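Local structure of serine-tRNA ligase (Naegleria fowleri, 6BLJ) at residues E48-T53 against K141-V146; E90-V95 against S121-E126; Q229-D234 against P468-P473. The protein probably attaches serine to its cognate tRNA in the cytoplasm, by way of a seryl-adenylate made from ATP, as class II seryl-tRNA synthetases do. All blocks are in the same frame, centred on the assembly; numbering follows the deposited sequence.

Contacts 1 and 2 both draw on helix 114-147, and contact 2 is nested within the chain loop that contact 1 closes; their centres lie 26 Å apart along the helical arm. Contact 3 belongs to the catalytic body, its centre 54 Å from that of contact 1 and 77 Å from that of contact 2, on the opposite side of the chain's centre. It lies nearer the AMP pocket in the fold: helix 220-238 packs on strand 332-342, which carries the pocket residues Phe333 and Lys335. The segments of the two arm contacts also meet between subunits, where Glu126 of 121-126 forms a salt bridge with Arg51 of a second subunit.

Contact 1: residues E48-T53 against K141-V146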
loop_
_atom_site.group_PDB
_atom_site.type_symbol
_atom_site.label_atom_id
_atom_site.label_comp_id
_atom_site.label_asym_id
_atom_site.label_seq_id
_atom_site.Cartn_x
_atom_site.Cartn_y
_atom_site.Cartn_z
ATOM N N GLU A 48 27.953 20.069 -14.548
ATOM C CA GLU A 48 28.548 21.105 -15.386
ATOM C C GLU A 48 27.608 22.293 -15.549
ATOM O O GLU A 48 28.045 23.446 -15.467
ATOM C CB GLU A 48 28.936 20.522 -16.742
ATOM C CG GLU A 48 30.189 19.675 -16.673
ATOM C CD GLU A 48 30.449 18.914 -17.946
ATOM O OE1 GLU A 48 29.586 18.967 -18.846
ATOM O OE2 GLU A 48 31.521 18.275 -18.047
ATOM N N VAL A 49 26.316 22.035 -15.779
ATOM C CA VAL A 49 25.356 23.131 -15.891
ATOM C C VAL A 49 25.291 23.915 -14.586
ATOM O O VAL A 49 25.229 25.153 -14.586
ATOM C CB VAL A 49 23.974 22.597 -16.305
ATOM C CG1 VAL A 49 22.937 23.704 -16.249
ATOM C CG2 VAL A 49 24.042 22.011 -17.709
ATOM N N TRP A 50 25.324 23.208 -13.454
ATOM C CA TRP A 50 25.351 23.873 -12.154
ATOM C C TRP A 50 26.566 24.789 -12.030
ATOM O O TRP A 50 26.441 25.963 -11.651
ATOM C CB TRP A 50 25.330 22.814 -11.048
ATOM C CG TRP A 50 25.618 23.321 -9.656
ATOM C CD1 TRP A 50 24.752 23.960 -8.820
ATOM C CD2 TRP A 50 26.844 23.173 -8.927
ATOM N NE1 TRP A 50 25.371 24.243 -7.624
ATOM C CE2 TRP A 50 26.655 23.766 -7.664
ATOM C CE3 TRP A 50 28.091 22.605 -9.226
ATOM C CZ2 TRP A 50 27.659 23.808 -6.699
ATOM C CZ3 TRP A 50 29.085 22.645 -8.267
ATOM C CH2 TRP A 50 28.864 23.246 -7.019
ATOM N N ARG A 51 27.751 24.273 -12.368
ATOM C CA ARG A 51 28.967 25.073 -12.276
ATOM C C ARG A 51 28.930 26.251 -13.247
ATOM O O ARG A 51 29.397 27.349 -12.918
ATOM C CB ARG A 51 30.193 24.190 -12.526
ATOM C CG ARG A 51 31.529 24.940 -12.522
ATOM C CD ARG A 51 31.719 25.795 -11.263
ATOM N NE ARG A 51 31.993 25.017 -10.052
ATOM C CZ ARG A 51 32.027 25.535 -8.823
ATOM N NH1 ARG A 51 32.286 24.761 -7.774
ATOM N NH2 ARG A 51 31.791 26.827 -8.638
ATOM N N ALA A 52 28.378 26.046 -14.446
ATOM C CA ALA A 52 28.257 27.154 -15.388
ATOM C C ALA A 52 27.288 28.208 -14.864
ATOM O O ALA A 52 27.483 29.411 -15.077
ATOM C CB ALA A 52 27.812 26.636 -16.756
ATOM N N THR A 53 26.231 27.769 -14.185
ATOM C CA THR A 53 25.264 28.703 -13.622
ATOM C C THR A 53 25.892 29.560 -12.525
ATOM O O THR A 53 25.558 30.742 -12.390
ATOM C CB THR A 53 24.042 27.936 -13.127
ATOM O OG1 THR A 53 23.524 27.178 -14.224
ATOM C CG2 THR A 53 22.960 28.891 -12.652
ATOM N N LYS A 141 20.081 20.970 -6.559
ATOM C CA LYS A 141 19.158 19.927 -6.124
ATOM C C LYS A 141 18.886 18.932 -7.245
ATOM O O LYS A 141 18.770 17.726 -6.997
ATOM C CB LYS A 141 17.852 20.552 -5.625
ATOM N N GLU A 142 18.791 19.416 -8.487
ATOM C CA GLU A 142 18.508 18.526 -9.609
ATOM C C GLU A 142 19.638 17.518 -9.793
ATOM O O GLU A 142 19.393 16.334 -10.063
ATOM C CB GLU A 142 18.301 19.342 -10.881
ATOM C CG GLU A 142 17.676 18.593 -12.034
ATOM C CD GLU A 142 17.403 19.499 -13.217
ATOM O OE1 GLU A 142 17.122 20.702 -12.999
ATOM O OE2 GLU A 142 17.413 18.992 -14.361
ATOM N N ARG A 143 20.886 17.980 -9.664
ATOM C CA ARG A 143 22.041 17.088 -9.713
ATOM C C ARG A 143 22.020 16.099 -8.555
ATOM O O ARG A 143 22.211 14.893 -8.749
ATOM C CB ARG A 143 23.334 17.900 -9.678
ATOM C CG ARG A 143 24.607 17.069 -9.690
ATOM C CD ARG A 143 25.777 17.893 -9.175
ATOM N NE ARG A 143 25.621 18.275 -7.776
ATOM C CZ ARG A 143 26.398 19.157 -7.157
ATOM N NH1 ARG A 143 27.366 19.778 -7.826
ATOM N NH2 ARG A 143 26.194 19.439 -5.878
ATOM N N ASP A 144 21.806 16.602 -7.336
ATOM C CA ASP A 144 21.832 15.747 -6.158
ATOM C C ASP A 144 20.716 14.706 -6.198
ATOM O O ASP A 144 20.881 13.605 -5.662
ATOM C CB ASP A 144 21.735 16.606 -4.893
ATOM C CG ASP A 144 23.012 17.409 -4.612
ATOM O OD1 ASP A 144 24.062 17.132 -5.236
ATOM O OD2 ASP A 144 22.964 18.319 -3.756
ATOM N N ASP A 145 19.585 15.028 -6.837
ATOM C CA ASP A 145 18.479 14.076 -6.926
ATOM C C ASP A 145 18.823 12.900 -7.831
ATOM O O ASP A 145 18.379 11.774 -7.588
ATOM C CB ASP A 145 17.212 14.765 -7.435
ATOM C CG ASP A 145 16.498 15.565 -6.358
ATOM O OD1 ASP A 145 16.923 15.537 -5.181
ATOM O OD2 ASP A 145 15.497 16.226 -6.702
ATOM N N VAL A 146 19.575 13.145 -8.906
ATOM C CA VAL A 146 20.024 12.035 -9.738
ATOM C C VAL A 146 21.091 11.235 -9.008
ATOM O O VAL A 146 21.106 10.001 -9.062
ATOM C CB VAL A 146 20.520 12.544 -11.102
ATOM C CG1 VAL A 146 20.968 11.380 -11.961
ATOM C CG2 VAL A 146 19.411 13.309 -11.804
#
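Arg143 sets NH1 of its guanidinium over a face of the Trp50 indole, joining helices 38-76 and 114-147 at the closest backbone approach of the two segments. This nitrogen sits above the six-membered ring but toward the rim, 3.2 Å from Trp50 CE3 and 3.4 Å from Trp50 CZ3. The group is not laid flat on the indole, for the two planes are 58° apart, and NH1 leads while the rest of the guanidinium tilts up and back. Even so, Arg143 CZ stands 4.4 Å from the centroid of the Trp50 six-membered ring and only 11° off its normal, which makes this a cation-pi contact over the face. Arg143 reaches across largely extended and then bends at chi3 (64°), a turn that presents NH1 to the ring and leaves NE and NH2 facing the neighbouring Asp144. Those two nitrogens grip a single oxygen side-on: Arg143 NE lies 3.2 Å from Asp144 OD1, and NH2 bonds to the same atom from the same face of the carboxylate. Asp47, one turn before Trp50, completes the arrangement through a salt bridge with NH1, while Trp50 NE1 has a weak hydrogen bond to Glu140. The buried cation is therefore held by a carboxylate from each helix as well as by the indole. Arg16 brings a like charge close to NH1, which the two carboxylates probably offset. This combination should fix the rotation of the guanidinium and favour its charged form, giving the antiparallel coiled-coil arm of seryl-tRNA synthetases an electrostatic tie in addition to its apolar seam.

Contact 2: residues E90-V95 against S121-E126; sequences EVTDDV and STYITE
Tyr123 meets Thr92 by a CH-pi contact, the methyl CG2 standing over the centre of the phenol ring, 4.0 Å from the Tyr123 centroid and 11° off the ring normal. The two side chains cross at about a right angle. With Thr92 OG1 at chi1 57°, CG2 swings beside the backbone N and faces the ring, while OG1 has a weak hydrogen bond back to Lys89 O. Apolar packing supplies the second kind of interaction. Val95 CG1 comes to the edge of the same ring, near its plane and 3.6 Å from Tyr123 CE2; its other branch, CG2, makes a looser contact 4.4 Å from Ile124 CG1. Tyr123 OH lies 3.1 Å from Thr92 O. Around these, Leu87 packs against both Thr92 and Tyr123, Leu120 against Val91 and Val95, and Ile124 continues onto Ile60, Phe63 and Ile67 of helix 38-76. Helices 38-76 and 114-147 form the N-terminal coiled-coil arm, which probably binds tRNA as in other seryl-tRNA synthetases. Between these segments one aromatic ring, used on a face and at an edge, does most of the joining, through CH-pi and apolar contacts carried chiefly by dispersion.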
loop_
_atom_site.group_PDB
_atom_site.type_symbol
_atom_site.label_atom_id
_atom_site.label_comp_id
_atom_site.label_asym_id
_atom_site.label_seq_id
_atom_site.Cartn_x
_atom_site.Cartn_y
_atom_site.Cartn_z
ATOM N N GLU A 90 15.090 50.170 -23.167
ATOM C CA GLU A 90 16.181 49.497 -23.872
ATOM C C GLU A 90 17.226 48.944 -22.907
ATOM O O GLU A 90 17.833 47.902 -23.181
ATOM C CB GLU A 90 16.837 50.462 -24.864
ATOM N N VAL A 91 17.446 49.619 -21.775
ATOM C CA VAL A 91 18.375 49.103 -20.775
ATOM C C VAL A 91 17.789 47.874 -20.083
ATOM O O VAL A 91 18.403 46.801 -20.068
ATOM C CB VAL A 91 18.743 50.212 -19.772
ATOM C CG1 VAL A 91 19.469 49.633 -18.577
ATOM C CG2 VAL A 91 19.605 51.272 -20.460
ATOM N N THR A 92 16.574 47.997 -19.524
ATOM C CA THR A 92 15.999 46.867 -18.792
ATOM C C THR A 92 15.639 45.703 -19.709
ATOM O O THR A 92 15.505 44.571 -19.227
ATOM C CB THR A 92 14.760 47.299 -17.992
ATOM O OG1 THR A 92 13.789 47.884 -18.870
ATOM C CG2 THR A 92 15.136 48.310 -16.913
ATOM N N ASP A 93 15.494 45.942 -21.016
ATOM C CA ASP A 93 15.301 44.828 -21.941
ATOM C C ASP A 93 16.528 43.925 -21.992
ATOM O O ASP A 93 16.401 42.724 -22.259
ATOM C CB ASP A 93 14.979 45.344 -23.345
ATOM C CG ASP A 93 13.535 45.783 -23.497
ATOM O OD1 ASP A 93 12.711 45.483 -22.601
ATOM O OD2 ASP A 93 13.225 46.433 -24.517
ATOM N N ASP A 94 17.717 44.480 -21.743
ATOM C CA ASP A 94 18.960 43.723 -21.851
ATOM C C ASP A 94 20.104 44.401 -21.103
ATOM O O ASP A 94 20.901 45.117 -21.716
ATOM C CB ASP A 94 19.336 43.555 -23.325
ATOM C CG ASP A 94 20.486 42.584 -23.530
ATOM O OD1 ASP A 94 20.851 41.866 -22.571
ATOM O OD2 ASP A 94 21.025 42.544 -24.660
ATOM N N VAL A 95 20.219 44.176 -19.790
ATOM C CA VAL A 95 21.268 44.880 -19.054
ATOM C C VAL A 95 22.650 44.362 -19.425
ATOM O O VAL A 95 23.635 45.083 -19.265
ATOM C CB VAL A 95 21.069 44.782 -17.526
ATOM C CG1 VAL A 95 19.793 45.479 -17.106
ATOM C CG2 VAL A 95 21.066 43.330 -17.070
ATOM N N SER A 121 21.431 49.373 -10.566
ATOM C CA SER A 121 22.031 48.410 -9.640
ATOM C C SER A 121 20.949 47.693 -8.834
ATOM O O SER A 121 21.014 46.474 -8.631
ATOM C CB SER A 121 23.033 49.111 -8.718
ATOM O OG SER A 121 23.718 48.180 -7.889
ATOM N N THR A 122 19.952 48.443 -8.359
ATOM C CA THR A 122 18.831 47.844 -7.638
ATOM C C THR A 122 18.076 46.859 -8.524
ATOM O O THR A 122 17.741 45.748 -8.100
ATOM C CB THR A 122 17.882 48.945 -7.163
ATOM O OG1 THR A 122 18.545 49.769 -6.198
ATOM C CG2 THR A 122 16.613 48.333 -6.545
ATOM N N TYR A 123 17.814 47.254 -9.768
ATOM C CA TYR A 123 17.140 46.376 -10.711
ATOM C C TYR A 123 17.926 45.086 -10.920
ATOM O O TYR A 123 17.367 43.983 -10.836
ATOM C CB TYR A 123 16.937 47.122 -12.032
ATOM C CG TYR A 123 16.390 46.276 -13.151
ATOM C CD1 TYR A 123 15.037 45.987 -13.237
ATOM C CD2 TYR A 123 17.230 45.793 -14.146
ATOM C CE1 TYR A 123 14.534 45.213 -14.275
ATOM C CE2 TYR A 123 16.736 45.025 -15.186
ATOM C CZ TYR A 123 15.389 44.738 -15.244
ATOM O OH TYR A 123 14.896 43.971 -16.275
ATOM N N ILE A 124 19.235 45.208 -11.154
ATOM C CA ILE A 124 20.087 44.034 -11.347
ATOM C C ILE A 124 20.010 43.100 -10.143
ATOM O O ILE A 124 19.889 41.878 -10.294
ATOM C CB ILE A 124 21.538 44.474 -11.628
ATOM C CG1 ILE A 124 21.648 45.030 -13.053
ATOM C CG2 ILE A 124 22.501 43.305 -11.402
ATOM C CD1 ILE A 124 22.943 45.803 -13.333
ATOM N N THR A 125 20.061 43.660 -8.932
ATOM C CA THR A 125 19.983 42.830 -7.731
ATOM C C THR A 125 18.622 42.153 -7.620
ATOM O O THR A 125 18.535 40.948 -7.363
ATOM C CB THR A 125 20.259 43.678 -6.481
ATOM O OG1 THR A 125 21.634 44.088 -6.469
ATOM C CG2 THR A 125 19.962 42.868 -5.201
ATOM N N GLU A 126 17.543 42.911 -7.825
ATOM C CA GLU A 126 16.210 42.363 -7.586
ATOM C C GLU A 126 15.753 41.411 -8.687
ATOM O O GLU A 126 15.031 40.455 -8.406
ATOM C CB GLU A 126 15.204 43.501 -7.413
ATOM C CG GLU A 126 15.337 44.248 -6.081
ATOM C CD GLU A 126 14.368 45.427 -5.953
ATOM O OE1 GLU A 126 13.596 45.679 -6.903
ATOM O OE2 GLU A 126 14.379 46.107 -4.903
#

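Contact 3: residues Q229-D234 against P468-P473; sequences QNYAID and PEVLQP
The Tyr231 ring receives two aliphatic side chains from 468-473, Val470 and Leu471, and both come to it obliquely, neither squarely over a face nor along an edge. Other aromatic rings also meet it: Phe363, whose plane is inclined by about 25°, and Tyr474, inclined by about 50°. Val470 takes the phenol end. Its CG2 lies 3.6 Å from Tyr231 CZ and equally 3.6 Å from Tyr231 OH, while CG1 lies 3.9 Å from Tyr231 CE2, so that both methyls bear on the phenol end from the same side of the ring. The valine chi1 of 77° sets CG2 anti to the backbone N and CG1 between the N and the carbonyl carbon, which turns the pair of methyls together toward the tyrosine. Leu471 works nearer the root of the ring: CD2 alone makes the contact, from that side as well, 4.0 Å from Tyr231 CD2 and 4.1 Å from Tyr231 CB. Each aliphatic chain runs at about a right angle to the tyrosine. The 3-10 turn that includes Val470 and Leu471 brings both to bear on the same ring, and Leu471 also rests on Ile455 of helix 448-458. Within these apolar surroundings the phenol oxygen is satisfied by a hydrogen bond with Ser366 OG, and Asp234 of the same helix bonds to Tyr474 OH. On another side of helix 220-238, Asn230 bonds to Asn230 of a third subunit, so the helix that carries Tyr231 also takes part in a subunit interface, consistent with motif 1, the dimer-interface element of class II synthetases. The chemistry is therefore dispersion along the ring with one polar anchor at its end, which joins the C-terminal loop to a helix packed against the sheet of the class II catalytic core.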
loop_
_atom_site.group_PDB
_atom_site.type_symbol
_atom_site.label_atom_id
_atom_site.label_comp_id
_atom_site.label_asym_id
_atom_site.label_seq_id
_atom_site.Cartn_x
_atom_site.Cartn_y
_atom_site.Cartn_z
ATOM N N GLN A 229 17.741 -16.402 22.146
ATOM C CA GLN A 229 17.910 -14.968 22.332
ATOM C C GLN A 229 18.895 -14.684 23.457
ATOM O O GLN A 229 19.779 -13.834 23.323
ATOM C CB GLN A 229 16.562 -14.315 22.637
ATOM C CG GLN A 229 15.598 -14.283 21.474
ATOM C CD GLN A 229 14.203 -13.960 21.940
ATOM O OE1 GLN A 229 13.251 -14.689 21.659
ATOM N NE2 GLN A 229 14.080 -12.889 22.710
ATOM N N ASN A 230 18.722 -15.367 24.595
ATOM C CA ASN A 230 19.578 -15.141 25.756
ATOM C C ASN A 230 21.033 -15.490 25.447
ATOM O O ASN A 230 21.961 -14.758 25.825
ATOM C CB ASN A 230 19.051 -15.979 26.920
ATOM C CG ASN A 230 19.456 -15.440 28.280
ATOM O OD1 ASN A 230 18.690 -15.509 29.236
ATOM N ND2 ASN A 230 20.670 -14.910 28.375
ATOM N N TYR A 231 21.248 -16.631 24.793
ATOM C CA TYR A 231 22.595 -17.052 24.428
ATOM C C TYR A 231 23.206 -16.097 23.407
ATOM O O TYR A 231 24.365 -15.690 23.544
ATOM C CB TYR A 231 22.556 -18.489 23.887
ATOM C CG TYR A 231 23.851 -18.961 23.248
ATOM C CD1 TYR A 231 25.059 -18.824 23.918
ATOM C CD2 TYR A 231 23.863 -19.543 21.981
ATOM C CE1 TYR A 231 26.257 -19.245 23.343
ATOM C CE2 TYR A 231 25.063 -19.976 21.394
ATOM C CZ TYR A 231 26.256 -19.819 22.093
ATOM O OH TYR A 231 27.450 -20.224 21.544
ATOM N N ALA A 232 22.432 -15.711 22.392
ATOM C CA ALA A 232 22.946 -14.807 21.365
ATOM C C ALA A 232 23.429 -13.500 21.971
ATOM O O ALA A 232 24.509 -13.002 21.628
ATOM C CB ALA A 232 21.863 -14.534 20.321
ATOM N N ILE A 233 22.644 -12.930 22.883
ATOM C CA ILE A 233 23.035 -11.667 23.507
ATOM C C ILE A 233 24.280 -11.854 24.374
ATOM O O ILE A 233 25.199 -11.024 24.349
ATOM C CB ILE A 233 21.837 -11.093 24.291
ATOM C CG1 ILE A 233 20.806 -10.561 23.285
ATOM C CG2 ILE A 233 22.264 -9.997 25.245
ATOM C CD1 ILE A 233 19.426 -10.502 23.810
ATOM N N ASP A 234 24.341 -12.942 25.148
ATOM C CA ASP A 234 25.556 -13.223 25.919
ATOM C C ASP A 234 26.755 -13.394 24.995
ATOM O O ASP A 234 27.832 -12.839 25.239
ATOM C CB ASP A 234 25.370 -14.474 26.771
ATOM C CG ASP A 234 24.520 -14.226 27.979
ATOM O OD1 ASP A 234 24.221 -13.039 28.244
ATOM O OD2 ASP A 234 24.182 -15.210 28.674
ATOM N N PRO A 468 20.418 -28.693 21.437
ATOM C CA PRO A 468 21.851 -28.442 21.230
ATOM C C PRO A 468 22.567 -28.217 22.557
ATOM O O PRO A 468 22.054 -27.540 23.449
ATOM C CB PRO A 468 21.869 -27.189 20.354
ATOM C CG PRO A 468 20.554 -27.292 19.543
ATOM C CD PRO A 468 19.564 -27.922 20.513
ATOM N N GLU A 469 23.746 -28.827 22.686
ATOM C CA GLU A 469 24.459 -28.808 23.961
ATOM C C GLU A 469 24.561 -27.392 24.519
ATOM O O GLU A 469 24.253 -27.152 25.689
ATOM C CB GLU A 469 25.846 -29.416 23.795
ATOM C CG GLU A 469 26.460 -29.841 25.100
ATOM C CD GLU A 469 27.805 -30.489 24.908
ATOM O OE1 GLU A 469 27.847 -31.657 24.462
ATOM O OE2 GLU A 469 28.822 -29.814 25.181
ATOM N N VAL A 470 24.951 -26.429 23.676
ATOM C CA VAL A 470 25.202 -25.077 24.169
ATOM C C VAL A 470 23.928 -24.395 24.662
ATOM O O VAL A 470 24.012 -23.443 25.446
ATOM C CB VAL A 470 25.903 -24.231 23.087
ATOM C CG1 VAL A 470 24.911 -23.772 22.031
ATOM C CG2 VAL A 470 26.619 -23.037 23.705
ATOM N N LEU A 471 22.741 -24.839 24.231
ATOM C CA LEU A 471 21.495 -24.230 24.697
ATOM C C LEU A 471 20.944 -24.878 25.966
ATOM O O LEU A 471 20.023 -24.318 26.575
ATOM C CB LEU A 471 20.399 -24.265 23.601
ATOM C CG LEU A 471 20.553 -23.433 22.323
ATOM C CD1 LEU A 471 19.357 -23.588 21.349
ATOM C CD2 LEU A 471 20.763 -21.955 22.662
ATOM N N GLN A 472 21.457 -26.045 26.366
ATOM C CA GLN A 472 20.869 -26.751 27.504
ATOM C C GLN A 472 20.885 -25.926 28.791
ATOM O O GLN A 472 19.833 -25.840 29.450
ATOM C CB GLN A 472 21.556 -28.114 27.663
ATOM C CG GLN A 472 21.301 -29.038 26.462
ATOM C CD GLN A 472 22.005 -30.392 26.550
ATOM O OE1 GLN A 472 22.564 -30.748 27.579
ATOM N NE2 GLN A 472 21.995 -31.138 25.450
ATOM N N PRO A 473 21.985 -25.268 29.188
ATOM C CA PRO A 473 21.923 -24.434 30.405
ATOM C C PRO A 473 20.932 -23.289 30.313
ATOM O O PRO A 473 20.392 -22.866 31.341
ATOM C CB PRO A 473 23.363 -23.919 30.560
ATOM C CG PRO A 473 24.198 -24.873 29.797
ATOM C CD PRO A 473 23.358 -25.337 28.649
#